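Hypothetical protein TT1823 (Thermus thermophilus, PDB 1ZPW) is a Cas2-family CRISPR-associated protein of adaptive immunity against mobile genetic elements, assigned as a metal-dependent RNA endonuclease that probably forms a homodimer and assembles with Cas1. Local coordinates at residues K3-V8 / Y67-Q72; V8-P13 / S35-Y40. All blocks are in the same frame, centred on the assembly; numbering follows the deposited sequence. Where two conformers were deposited one is given.

Overall arrangement
Both contacts lie in one antiparallel four-stranded sheet, ordered 29-33, 36-41, 4-11, 63-68, and use different edges of strand 4-11. Contact 1 joins its first half to the end of strand 63-68 and the loop that follows; contact 2 joins its second half to strand 36-41. Their centres are about 12 Å apart, and Val-8 belongs to both. Along the chain, contact 2 is nested within the loop closed by contact 1. In the sheet, strand 4-11 lies between 36-41 and 63-68, the latter outermost within the chain. This is the ferredoxin-like beta-alpha-beta-beta-alpha-beta order, with Asp-11, a predicted metal ligand, at the C-terminal end of strand 4-11, one of the two inner strands.

Contact 1 (K3-V8 / Y67-Q72); sequences KRLYAV and YPVAGQ
Ala-7 and Tyr-67 form an antiparallel hydrogen-bonded pair: Tyr-67 N donates to Ala-7 O (2.8 Å) and Ala-7 N to Tyr-67 O (2.9 Å). A third backbone bond runs from Val-69 N to Leu-5 O (2.9 Å). Beyond it the pairing gives way to a water, which accepts from Leu-5 N and donates to Val-69 O. Val-69 O also receives two weak, bent hydrogen bonds, from Arg-4 NH1 (3.2 Å) and Arg-4 NH2 (3.1 Å). The arginine bends at chi3 (86°), turning its guanidinium back so that one face meets Pro-68 CB. Pro-68 CB also touches the Tyr-6 ring at CE2 (3.6 Å), so the proline packs against both the arginine and the tyrosine. Leu-5 and Val-69 lie side by side and point the same way, with Leu-5 CD2 and Val-69 CG1 4.0 Å apart. Farther out, Leu-5 also rests on Val-73, while the backbone of Tyr-6 hydrogen-bonds to Cys-39 on the other edge of its strand. Tyr-67 OH is hydrogen-bonded to Arg-65 NE. This pairing of the inner first strand with the outer last strand is characteristic of the ferredoxin-like fold of Cas2 proteins.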
ATOM      1  N   LYS A   3      12.612   3.569  -9.413  1.00 30.45           N
ATOM      2  CA  LYS A   3      11.184   3.484  -9.047  1.00 28.02           C
ATOM      3  C   LYS A   3      10.435   2.385  -9.813  1.00 26.87           C
ATOM      4  O   LYS A   3      10.626   2.146 -11.012  1.00 26.44           O
ATOM      5  CB  LYS A   3      10.457   4.833  -9.160  1.00 29.36           C
ATOM      6  CG  LYS A   3       9.401   4.894 -10.260  1.00 27.96           C
ATOM      7  CD  LYS A   3       9.206   6.311 -10.786  1.00 29.41           C
ATOM      8  CE  LYS A   3       7.745   6.638 -11.013  1.00 28.65           C
ATOM      9  NZ  LYS A   3       7.445   7.090 -12.402  1.00 25.11           N
ATOM     10  N   ARG A   4       9.578   1.691  -9.095  1.00 23.26           N
ATOM     11  CA  ARG A   4       8.766   0.688  -9.726  1.00 21.17           C
ATOM     12  C   ARG A   4       7.417   0.807  -9.074  1.00 18.04           C
ATOM     13  O   ARG A   4       7.305   1.356  -7.980  1.00 16.09           O
ATOM     14  CB  ARG A   4       9.302  -0.693  -9.407  1.00 22.47           C
ATOM     15  CG  ARG A   4      10.624  -1.083  -9.995  1.00 28.29           C
ATOM     16  CD  ARG A   4      11.128  -2.403  -9.398  1.00 35.08           C
ATOM     17  NE  ARG A   4      10.604  -3.589 -10.084  1.00 38.92           N
ATOM     18  CZ  ARG A   4       9.341  -4.009 -10.050  1.00 39.04           C
ATOM     19  NH1 ARG A   4       8.418  -3.333  -9.373  1.00 40.25           N
ATOM     20  NH2 ARG A   4       8.994  -5.105 -10.711  1.00 38.45           N
ATOM     21  N   LEU A   5       6.398   0.275  -9.746  1.00 16.35           N
ATOM     22  CA  LEU A   5       5.047   0.204  -9.174  1.00 14.77           C
ATOM     23  C   LEU A   5       4.931  -0.943  -8.168  1.00 14.14           C
ATOM     24  O   LEU A   5       5.382  -2.065  -8.428  1.00 13.46           O
ATOM     25  CB  LEU A   5       3.998   0.009 -10.282  1.00 14.97           C
ATOM     26  CG  LEU A   5       2.535  -0.207  -9.861  1.00 15.23           C
ATOM     27  CD1 LEU A   5       2.022   1.059  -9.173  1.00 16.74           C
ATOM     28  CD2 LEU A   5       1.664  -0.539 -11.075  1.00 17.08           C
ATOM     29  N   TYR A   6       4.339  -0.639  -7.019  1.00 13.74           N
ATOM     30  CA  TYR A   6       4.005  -1.676  -6.029  1.00 13.20           C
ATOM     31  C   TYR A   6       2.537  -1.598  -5.707  1.00 13.24           C
ATOM     32  O   TYR A   6       1.966  -0.511  -5.592  1.00 14.02           O
ATOM     33  CB  TYR A   6       4.796  -1.493  -4.725  1.00 13.41           C
ATOM     34  CG  TYR A   6       6.282  -1.735  -4.846  1.00 13.31           C
ATOM     35  CD1 TYR A   6       7.126  -0.761  -5.413  1.00 15.24           C
ATOM     36  CD2 TYR A   6       6.845  -2.923  -4.364  1.00 13.69           C
ATOM     37  CE1 TYR A   6       8.500  -1.005  -5.531  1.00 15.69           C
ATOM     38  CE2 TYR A   6       8.223  -3.155  -4.467  1.00 14.97           C
ATOM     39  CZ  TYR A   6       9.025  -2.177  -5.036  1.00 16.21           C
ATOM     40  OH  TYR A   6      10.382  -2.409  -5.145  1.00 21.26           O
ATOM     41  N   ALA A   7       1.905  -2.762  -5.549  1.00 11.76           N
ATOM     42  CA  ALA A   7       0.558  -2.817  -4.985  1.00 10.64           C
ATOM     43  C   ALA A   7       0.729  -3.086  -3.498  1.00 11.07           C
ATOM     44  O   ALA A   7       1.446  -4.010  -3.095  1.00 11.02           O
ATOM     45  CB  ALA A   7      -0.269  -3.933  -5.619  1.00  9.97           C
ATOM     46  N   VAL A   8       0.087  -2.264  -2.683  1.00 11.18           N
ATOM     47  CA  VAL A   8       0.241  -2.392  -1.227  1.00 11.16           C
ATOM     48  C   VAL A   8      -1.137  -2.712  -0.674  1.00 11.36           C
ATOM     49  O   VAL A   8      -2.016  -1.859  -0.719  1.00 10.88           O
ATOM     50  CB  VAL A   8       0.798  -1.110  -0.582  1.00 11.09           C
ATOM     51  CG1 VAL A   8       0.948  -1.325   0.930  1.00 12.31           C
ATOM     52  CG2 VAL A   8       2.149  -0.769  -1.166  1.00 12.19           C
ATOM     53  N   TYR A  67       3.578  -5.894  -3.086  1.00 11.69           N
ATOM     54  CA  TYR A  67       3.838  -6.624  -4.329  1.00 12.22           C
ATOM     55  C   TYR A  67       4.547  -5.765  -5.349  1.00 12.46           C
ATOM     56  O   TYR A  67       3.955  -4.811  -5.840  1.00 12.75           O
ATOM     57  CB  TYR A  67       2.522  -7.042  -4.975  1.00 11.57           C
ATOM     58  CG  TYR A  67       1.759  -8.087  -4.167  1.00 12.36           C
ATOM     59  CD1 TYR A  67       2.080  -9.439  -4.284  1.00 11.58           C
ATOM     60  CD2 TYR A  67       0.699  -7.714  -3.337  1.00 10.65           C
ATOM     61  CE1 TYR A  67       1.378 -10.422  -3.535  1.00 12.21           C
ATOM     62  CE2 TYR A  67       0.014  -8.668  -2.593  1.00 13.21           C
ATOM     63  CZ  TYR A  67       0.343 -10.006  -2.721  1.00 13.69           C
ATOM     64  OH  TYR A  67      -0.348 -10.944  -1.983  1.00 15.34           O
ATOM     65  N   PRO A  68       5.759  -6.130  -5.757  1.00 12.85           N
ATOM     66  CA  PRO A  68       6.371  -5.416  -6.885  1.00 13.86           C
ATOM     67  C   PRO A  68       5.690  -5.833  -8.174  1.00 13.69           C
ATOM     68  O   PRO A  68       5.530  -7.038  -8.407  1.00 14.90           O
ATOM     69  CB  PRO A  68       7.845  -5.858  -6.852  1.00 14.78           C
ATOM     70  CG  PRO A  68       7.925  -7.032  -5.932  1.00 15.44           C
ATOM     71  CD  PRO A  68       6.587  -7.246  -5.233  1.00 13.70           C
ATOM     72  N   VAL A  69       5.261  -4.876  -8.988  1.00 13.94           N
ATOM     73  CA  VAL A  69       4.432  -5.177 -10.161  1.00 15.02           C
ATOM     74  C   VAL A  69       5.309  -5.115 -11.401  1.00 17.35           C
ATOM     75  O   VAL A  69       6.173  -4.254 -11.505  1.00 18.82           O
ATOM     76  CB  VAL A  69       3.298  -4.158 -10.313  1.00 14.44           C
ATOM     77  CG1 VAL A  69       2.504  -4.397 -11.601  1.00 16.55           C
ATOM     78  CG2 VAL A  69       2.384  -4.214  -9.080  1.00 16.72           C
ATOM     79  N   ALA A  70       5.121  -6.057 -12.304  1.00 19.58           N
ATOM     80  CA  ALA A  70       5.824  -5.953 -13.574  1.00 22.16           C
ATOM     81  C   ALA A  70       4.966  -6.550 -14.620  1.00 22.66           C
ATOM     82  O   ALA A  70       4.732  -7.764 -14.651  1.00 24.45           O
ATOM     83  CB  ALA A  70       7.201  -6.597 -13.516  1.00 23.42           C
ATOM     84  N   GLY A  71       4.448  -5.650 -15.446  1.00 23.07           N
ATOM     85  CA  GLY A  71       3.617  -5.987 -16.580  1.00 23.29           C
ATOM     86  C   GLY A  71       2.325  -5.210 -16.513  1.00 23.41           C
ATOM     87  O   GLY A  71       2.209  -4.240 -15.736  1.00 24.66           O
ATOM     88  N   GLN A  72       1.349  -5.620 -17.327  1.00 21.55           N
ATOM     89  CA  GLN A  72       0.108  -4.870 -17.451  1.00 20.86           C
ATOM     90  C   GLN A  72      -0.804  -5.182 -16.276  1.00 19.28           C
ATOM     91  O   GLN A  72      -1.150  -6.341 -16.076  1.00 19.78           O
ATOM     92  CB  GLN A  72      -0.624  -5.278 -18.739  1.00 21.46           C
ATOM     93  CG  GLN A  72      -1.906  -4.460 -19.025  1.00 23.24           C
ATOM     94  CD  GLN A  72      -1.646  -2.953 -19.140  1.00 27.60           C
ATOM     95  OE1 GLN A  72      -0.885  -2.515 -20.020  1.00 29.83           O
ATOM     96  NE2 GLN A  72      -2.265  -2.160 -18.266  1.00 26.88           N
TER
HETATM   97  O   HOH W   1       6.793  -1.579 -12.091  1.00 33.38           O

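Contact 2 (V8-P13 / S35-Y40)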
ATOM      1  N   VAL A   8       0.087  -2.264  -2.683  1.00 11.18           N
ATOM      2  CA  VAL A   8       0.241  -2.392  -1.227  1.00 11.16           C
ATOM      3  C   VAL A   8      -1.137  -2.712  -0.674  1.00 11.36           C
ATOM      4  O   VAL A   8      -2.016  -1.859  -0.719  1.00 10.88           O
ATOM      5  CB  VAL A   8       0.798  -1.110  -0.582  1.00 11.09           C
ATOM      6  CG1 VAL A   8       0.948  -1.325   0.930  1.00 12.31           C
ATOM      7  CG2 VAL A   8       2.149  -0.769  -1.166  1.00 12.19           C
ATOM      8  N   ALA A   9      -1.307  -3.940  -0.161  1.00 10.16           N
ATOM      9  CA  ALA A   9      -2.608  -4.417   0.271  1.00 11.00           C
ATOM     10  C   ALA A   9      -2.573  -4.672   1.759  1.00 11.70           C
ATOM     11  O   ALA A   9      -1.613  -5.252   2.278  1.00 12.38           O
ATOM     12  CB  ALA A   9      -2.976  -5.703  -0.467  1.00 11.50           C
ATOM     13  N   TYR A  10      -3.619  -4.243   2.452  1.00 12.12           N
ATOM     14  CA  TYR A  10      -3.615  -4.355   3.910  1.00 12.99           C
ATOM     15  C   TYR A  10      -4.906  -4.894   4.459  1.00 13.06           C
ATOM     16  O   TYR A  10      -5.985  -4.739   3.866  1.00 13.19           O
ATOM     17  CB  TYR A  10      -3.261  -3.035   4.576  1.00 12.93           C
ATOM     18  CG  TYR A  10      -4.086  -1.855   4.138  1.00 12.29           C
ATOM     19  CD1 TYR A  10      -3.675  -1.062   3.066  1.00 12.91           C
ATOM     20  CD2 TYR A  10      -5.292  -1.539   4.786  1.00 11.77           C
ATOM     21  CE1 TYR A  10      -4.410   0.038   2.657  1.00 13.94           C
ATOM     22  CE2 TYR A  10      -6.040  -0.429   4.378  1.00 12.48           C
ATOM     23  CZ  TYR A  10      -5.595   0.342   3.331  1.00 12.84           C
ATOM     24  OH  TYR A  10      -6.361   1.406   2.926  1.00 14.86           O
ATOM     25  N   ASP A  11      -4.783  -5.558   5.588  1.00 12.57           N
ATOM     26  CA  ASP A  11      -5.910  -6.160   6.268  1.00 13.08           C
ATOM     27  C   ASP A  11      -5.681  -5.818   7.740  1.00 13.36           C
ATOM     28  O   ASP A  11      -4.885  -6.473   8.417  1.00 13.86           O
ATOM     29  CB  ASP A  11      -5.792  -7.662   6.026  1.00 15.79           C
ATOM     30  CG  ASP A  11      -6.989  -8.422   6.423  1.00 20.09           C
ATOM     31  OD1 ASP A  11      -7.843  -7.899   7.201  1.00 22.76           O
ATOM     32  OD2 ASP A  11      -7.124  -9.615   6.015  1.00 21.61           O
ATOM     33  N   ILE A  12      -6.350  -4.749   8.206  1.00 13.25           N
ATOM     34  CA  ILE A  12      -6.155  -4.202   9.555  1.00 13.18           C
ATOM     35  C   ILE A  12      -7.521  -4.166  10.241  1.00 13.46           C
ATOM     36  O   ILE A  12      -8.370  -3.392   9.842  1.00 14.25           O
ATOM     37  CB  ILE A  12      -5.587  -2.752   9.456  1.00 12.97           C
ATOM     38  CG1 ILE A  12      -4.420  -2.600   8.460  0.65 15.99           C
ATOM     39  CG2 ILE A  12      -5.379  -2.109  10.866  1.00 14.22           C
ATOM     40  CD1 ILE A  12      -3.216  -3.389   8.782  0.65 15.80           C
ATOM     41  N   PRO A  13      -7.752  -5.003  11.224  1.00 13.63           N
ATOM     42  CA  PRO A  13      -9.093  -5.041  11.851  1.00 14.79           C
ATOM     43  C   PRO A  13      -9.486  -3.803  12.615  1.00 15.70           C
ATOM     44  O   PRO A  13     -10.706  -3.453  12.709  1.00 16.55           O
ATOM     45  CB  PRO A  13      -9.061  -6.312  12.725  1.00 15.99           C
ATOM     46  CG  PRO A  13      -7.615  -6.689  12.868  1.00 17.74           C
ATOM     47  CD  PRO A  13      -6.869  -6.077  11.706  1.00 14.50           C
ATOM     48  N   SER A  35      -8.824  -1.553   0.339  1.00 16.37           N
ATOM     49  CA  SER A  35      -7.687  -2.095   1.091  1.00 15.75           C
ATOM     50  C   SER A  35      -6.423  -2.117   0.266  1.00 13.59           C
ATOM     51  O   SER A  35      -5.513  -2.875   0.604  1.00 12.89           O
ATOM     52  CB  SER A  35      -8.002  -3.540   1.514  1.00 16.49           C
ATOM     53  OG  SER A  35      -9.270  -3.588   2.162  1.00 22.87           O
ATOM     54  N   VAL A  36      -6.346  -1.324  -0.812  1.00 11.92           N
ATOM     55  CA  VAL A  36      -5.158  -1.350  -1.666  1.00 12.41           C
ATOM     56  C   VAL A  36      -4.730   0.032  -2.133  1.00 12.22           C
ATOM     57  O   VAL A  36      -5.573   0.798  -2.595  1.00 12.74           O
ATOM     58  CB  VAL A  36      -5.379  -2.210  -2.959  1.00 11.42           C
ATOM     59  CG1 VAL A  36      -4.065  -2.313  -3.770  1.00 11.61           C
ATOM     60  CG2 VAL A  36      -5.887  -3.595  -2.589  1.00 13.25           C
ATOM     61  N   PHE A  37      -3.425   0.319  -2.005  1.00 11.86           N
ATOM     62  CA  PHE A  37      -2.804   1.490  -2.605  1.00 10.48           C
ATOM     63  C   PHE A  37      -1.836   1.093  -3.679  1.00 11.87           C
ATOM     64  O   PHE A  37      -1.231   0.018  -3.599  1.00 12.50           O
ATOM     65  CB  PHE A  37      -2.033   2.318  -1.547  1.00 11.33           C
ATOM     66  CG  PHE A  37      -2.902   3.281  -0.766  1.00 10.09           C
ATOM     67  CD1 PHE A  37      -3.896   2.804   0.098  1.00 14.08           C
ATOM     68  CD2 PHE A  37      -2.671   4.668  -0.826  1.00 13.49           C
ATOM     69  CE1 PHE A  37      -4.712   3.672   0.824  1.00 14.13           C
ATOM     70  CE2 PHE A  37      -3.498   5.562  -0.103  1.00 12.81           C
ATOM     71  CZ  PHE A  37      -4.519   5.054   0.738  1.00 13.46           C
ATOM     72  N   GLU A  38      -1.640   1.987  -4.656  1.00 11.68           N
ATOM     73  CA  GLU A  38      -0.571   1.810  -5.627  1.00 11.59           C
ATOM     74  C   GLU A  38       0.478   2.854  -5.376  1.00 12.34           C
ATOM     75  O   GLU A  38       0.155   4.041  -5.362  1.00 13.31           O
ATOM     76  CB  GLU A  38      -1.107   1.950  -7.049  1.00 13.09           C
ATOM     77  CG  GLU A  38      -1.769   0.652  -7.506  1.00 11.99           C
ATOM     78  CD  GLU A  38      -2.411   0.739  -8.882  1.00 16.62           C
ATOM     79  OE1 GLU A  38      -2.232   1.754  -9.605  1.00 18.25           O
ATOM     80  OE2 GLU A  38      -3.102  -0.225  -9.264  1.00 15.91           O
ATOM     81  N   CYS A  39       1.721   2.411  -5.225  1.00 12.18           N
ATOM     82  CA  CYS A  39       2.824   3.286  -4.805  1.00 12.85           C
ATOM     83  C   CYS A  39       4.019   3.087  -5.712  1.00 13.86           C
ATOM     84  O   CYS A  39       4.453   1.974  -5.972  1.00 14.52           O
ATOM     85  CB  CYS A  39       3.257   2.948  -3.357  1.00 13.62           C
ATOM     86  SG  CYS A  39       1.967   3.186  -2.117  1.00 14.70           S
ATOM     87  N   TYR A  40       4.615   4.189  -6.152  1.00 14.46           N
ATOM     88  CA  TYR A  40       5.870   4.095  -6.883  1.00 14.83           C
ATOM     89  C   TYR A  40       7.008   4.252  -5.913  1.00 14.83           C
ATOM     90  O   TYR A  40       7.091   5.272  -5.229  1.00 16.63           O
ATOM     91  CB  TYR A  40       5.948   5.181  -7.980  1.00 14.81           C
ATOM     92  CG  TYR A  40       5.157   4.753  -9.179  1.00 14.66           C
ATOM     93  CD1 TYR A  40       5.735   3.925 -10.140  1.00 16.34           C
ATOM     94  CD2 TYR A  40       3.847   5.116  -9.310  1.00 17.87           C
ATOM     95  CE1 TYR A  40       5.019   3.494 -11.236  1.00 19.88           C
ATOM     96  CE2 TYR A  40       3.098   4.669 -10.397  1.00 19.71           C
ATOM     97  CZ  TYR A  40       3.706   3.868 -11.346  1.00 18.72           C
ATOM     98  OH  TYR A  40       2.980   3.425 -12.435  1.00 23.40           O
TER
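Tyr-10 carries its CG between the backbone N and the carbonyl carbon (chi1 53°), which lays the ring over Ser-35, just before strand 36-41. Phe-37 has CG beside its own backbone N (chi1 -84°); the two side chains cross obliquely, and the rings meet at their edges without stacking. Phe-37 CD1 lies in the plane of the tyrosine ring, 3.8 Å from Tyr-10 CE1, and Tyr-10 OH lies in the plane of the phenylalanine ring, 3.5 Å from Phe-37 CE1. Ser-35 meets the tyrosine on a face. Its CA sits 4.1 Å from the centroid of the Tyr-10 ring, 18° off the normal, in a CH-pi contact, while its carbonyl oxygen lies over the rim of that face. Ser-35 O also accepts a hydrogen bond from Tyr-10 N (3.0 Å), so one peptide group engages both the backbone and the ring of this residue. Next along the strands, Val-8 and Phe-37 exchange two nearly straight backbone bonds, Val-8 N to Phe-37 O (2.8 Å) and Phe-37 N to Val-8 O (2.9 Å). Val-8 CG2 reaches Cys-39 SG at 4.1 Å, on the same face as the aromatic pair. On the other face, Ala-9 CB meets Val-36 CG2, 4.2 Å away, in a non-hydrogen-bonded pair. Helix 15-26 packs on the aromatic side, where Leu-25 touches both aromatic side chains. Arg-31 NH2 of strand 29-33 is hydrogen-bonded to Tyr-10 OH, and strand 63-68 flanks the other edge of strand 4-11, with Asp-11, the predicted magnesium ligand, hydrogen-bonded through its backbone to Ala-63.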